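Long-range contact in flagellar basal body protein (Helicobacter pylori, PDB 5NPY), which probably builds part of the flagellar hook, the curved tubular joint that links the rotary motor in the cell envelope to the filament: residues A[399-404]-A[414-419]. Residues are numbered along the deposited sequence; the frame is centred on the assembly and turned at random.
Sequences EVKSYI and NDPTWE. With 144 (tris-hydroxymethyl-methyl-ammonium), chain B.
An antiparallel β-hairpin, strands 396-406 and 411-423, brings V400 opposite E419 and S402 opposite T417 as hydrogen-bonded pairs, with K401 and W418 the non-hydrogen-bonded pair between them. The V400 N to E419 O bond (2.8 Å, 172° at the hydrogen) and the T417 N to S402 O bond (2.7 Å) are nearly straight; E419 N and S402 N return the bonds to V400 O and T417 O. On the K401-W418 face, K401 CG lies anti to the backbone N (chi1 159°); CB sits 3.4 Å from the six-membered ring centroid in a CH-pi contact, and the extended chain leaves past the CZ2 rim, while CG lies alongside P416 CB (3.8 Å). R223 adds a cation-pi contact to W418. Beside the S402-T417 pair one water donates to S402 O and D415 O and accepts from T417 OG1 (2.6 Å). A second joins S402 OG to T417 O, while S402 OG also bonds S375. At the other end, E399 OE2 accepts from O3 of the bound tris-hydroxymethyl-methyl-ammonium (2.7 Å), which T380 also holds. Four backbone bonds thus set the register, with water adding to two acceptors; E399 grips a hydroxyl, though its charge would probably also favour the cation.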
loop_
_atom_site.group_PDB
_atom_site.type_symbol
_atom_site.label_atom_id
_atom_site.label_comp_id
_atom_site.label_asym_id
_atom_site.label_seq_id
_atom_site.Cartn_x
_atom_site.Cartn_y
_atom_site.Cartn_z
ATOM N N GLU A 399 16.908 7.622 0.559
ATOM C CA GLU A 399 17.200 6.587 -0.433
ATOM C C GLU A 399 16.676 5.246 0.059
ATOM O O GLU A 399 17.033 4.799 1.164
ATOM C CB GLU A 399 18.697 6.473 -0.738
ATOM C CG GLU A 399 19.276 7.757 -1.268
ATOM C CD GLU A 399 20.565 7.558 -2.020
ATOM O OE1 GLU A 399 20.779 6.453 -2.555
ATOM O OE2 GLU A 399 21.353 8.518 -2.081
ATOM N N VAL A 400 15.881 4.586 -0.792
ATOM C CA VAL A 400 15.134 3.380 -0.433
ATOM C C VAL A 400 15.686 2.160 -1.182
ATOM O O VAL A 400 15.773 2.156 -2.417
ATOM C CB VAL A 400 13.636 3.563 -0.727
ATOM C CG1 VAL A 400 12.863 2.336 -0.280
ATOM C CG2 VAL A 400 13.079 4.939 -0.133
ATOM N N LYS A 401 15.980 1.103 -0.434
ATOM C CA LYS A 401 16.519 -0.161 -0.934
ATOM C C LYS A 401 15.418 -1.210 -0.811
ATOM O O LYS A 401 15.048 -1.578 0.307
ATOM C CB LYS A 401 17.754 -0.527 -0.104
ATOM C CG LYS A 401 18.196 -1.983 -0.082
ATOM C CD LYS A 401 19.271 -2.197 1.000
ATOM C CE LYS A 401 20.230 -3.315 0.601
ATOM N NZ LYS A 401 21.476 -3.300 1.408
ATOM N N SER A 402 14.879 -1.684 -1.944
ATOM C CA SER A 402 13.740 -2.598 -1.929
ATOM C C SER A 402 14.066 -3.945 -2.584
ATOM O O SER A 402 14.772 -4.007 -3.600
ATOM C CB SER A 402 12.522 -1.986 -2.626
ATOM O OG SER A 402 12.179 -0.712 -2.104
ATOM N N TYR A 403 13.499 -5.017 -2.021
ATOM C CA TYR A 403 13.740 -6.388 -2.468
ATOM C C TYR A 403 12.645 -7.274 -1.888
ATOM O O TYR A 403 11.847 -6.840 -1.046
ATOM C CB TYR A 403 15.129 -6.882 -2.044
ATOM C CG TYR A 403 15.402 -6.622 -0.572
ATOM C CD1 TYR A 403 15.087 -7.579 0.392
ATOM C CD2 TYR A 403 15.941 -5.407 -0.141
ATOM C CE1 TYR A 403 15.312 -7.339 1.747
ATOM C CE2 TYR A 403 16.153 -5.160 1.228
ATOM C CZ TYR A 403 15.833 -6.145 2.158
ATOM O OH TYR A 403 16.033 -5.946 3.495
ATOM N N ILE A 404 12.628 -8.531 -2.342
ATOM C CA ILE A 404 11.618 -9.520 -1.970
ATOM C C ILE A 404 12.303 -10.690 -1.275
ATOM O O ILE A 404 13.244 -11.278 -1.821
ATOM C CB ILE A 404 10.839 -10.012 -3.201
ATOM C CG1 ILE A 404 10.086 -8.856 -3.846
ATOM C CG2 ILE A 404 9.887 -11.130 -2.808
ATOM C CD1 ILE A 404 9.377 -9.254 -5.118
ATOM N N ASN A 414 16.082 -11.919 -4.691
ATOM C CA ASN A 414 16.142 -10.711 -5.489
ATOM C C ASN A 414 17.459 -9.997 -5.252
ATOM O O ASN A 414 18.050 -10.110 -4.177
ATOM C CB ASN A 414 14.991 -9.770 -5.069
ATOM C CG ASN A 414 14.054 -9.451 -6.189
ATOM O OD1 ASN A 414 14.107 -10.052 -7.261
ATOM N ND2 ASN A 414 13.183 -8.500 -5.950
ATOM N N ASP A 415 17.911 -9.215 -6.278
ATOM C CA ASP A 415 18.864 -8.205 -5.840
ATOM C C ASP A 415 18.110 -6.946 -5.417
ATOM O O ASP A 415 16.981 -6.714 -5.858
ATOM C CB ASP A 415 19.850 -7.861 -6.962
ATOM C CG ASP A 415 21.118 -8.716 -6.932
ATOM O OD1 ASP A 415 21.065 -9.867 -6.436
ATOM O OD2 ASP A 415 22.168 -8.223 -7.417
ATOM N N PRO A 416 18.667 -6.118 -4.546
ATOM C CA PRO A 416 17.953 -4.889 -4.158
ATOM C C PRO A 416 17.852 -3.887 -5.305
ATOM O O PRO A 416 18.760 -3.762 -6.129
ATOM C CB PRO A 416 18.787 -4.335 -2.995
ATOM C CG PRO A 416 20.124 -5.067 -3.074
ATOM C CD PRO A 416 19.806 -6.412 -3.661
ATOM N N THR A 417 16.717 -3.180 -5.345
ATOM C CA THR A 417 16.463 -2.077 -6.265
ATOM C C THR A 417 16.425 -0.761 -5.482
ATOM O O THR A 417 15.606 -0.597 -4.564
ATOM C CB THR A 417 15.144 -2.269 -7.016
ATOM O OG1 THR A 417 15.106 -3.566 -7.632
ATOM C CG2 THR A 417 14.994 -1.181 -8.095
ATOM N N TRP A 418 17.281 0.182 -5.869
ATOM C CA TRP A 418 17.413 1.458 -5.178
ATOM C C TRP A 418 16.591 2.533 -5.873
ATOM O O TRP A 418 16.552 2.613 -7.100
ATOM C CB TRP A 418 18.880 1.903 -5.079
ATOM C CG TRP A 418 19.665 1.094 -4.099
ATOM C CD1 TRP A 418 20.280 -0.081 -4.347
ATOM C CD2 TRP A 418 19.886 1.371 -2.702
ATOM N NE1 TRP A 418 20.885 -0.554 -3.223
ATOM C CE2 TRP A 418 20.659 0.312 -2.189
ATOM C CE3 TRP A 418 19.528 2.417 -1.847
ATOM C CZ2 TRP A 418 21.083 0.258 -0.855
ATOM C CZ3 TRP A 418 19.944 2.363 -0.516
ATOM C CH2 TRP A 418 20.714 1.293 -0.038
ATOM N N GLU A 419 15.933 3.358 -5.070
ATOM C CA GLU A 419 15.095 4.433 -5.561
ATOM C C GLU A 419 15.273 5.618 -4.621
ATOM O O GLU A 419 15.420 5.434 -3.405
ATOM C CB GLU A 419 13.640 3.958 -5.633
ATOM C CG GLU A 419 12.698 4.878 -6.343
ATOM C CD GLU A 419 13.097 5.063 -7.794
ATOM O OE1 GLU A 419 13.359 4.044 -8.479
ATOM O OE2 GLU A 419 13.185 6.233 -8.230
HETATM C C1 144 B . 20.947 13.586 -4.080
HETATM N N 144 B . 20.905 12.841 -2.821
HETATM C C2 144 B . 22.233 12.836 -2.207
HETATM O O2 144 B . 23.113 11.891 -2.765
HETATM C C3 144 B . 20.486 11.466 -3.065
HETATM O O3 144 B . 20.020 10.871 -1.874
HETATM C C4 144 B . 19.974 13.411 -1.833
HETATM O O4 144 B . 19.298 14.609 -2.146
HETATM O O HOH W 1 13.396 1.040 -3.691
HETATM O O HOH W 2 14.598 -5.727 -6.215
#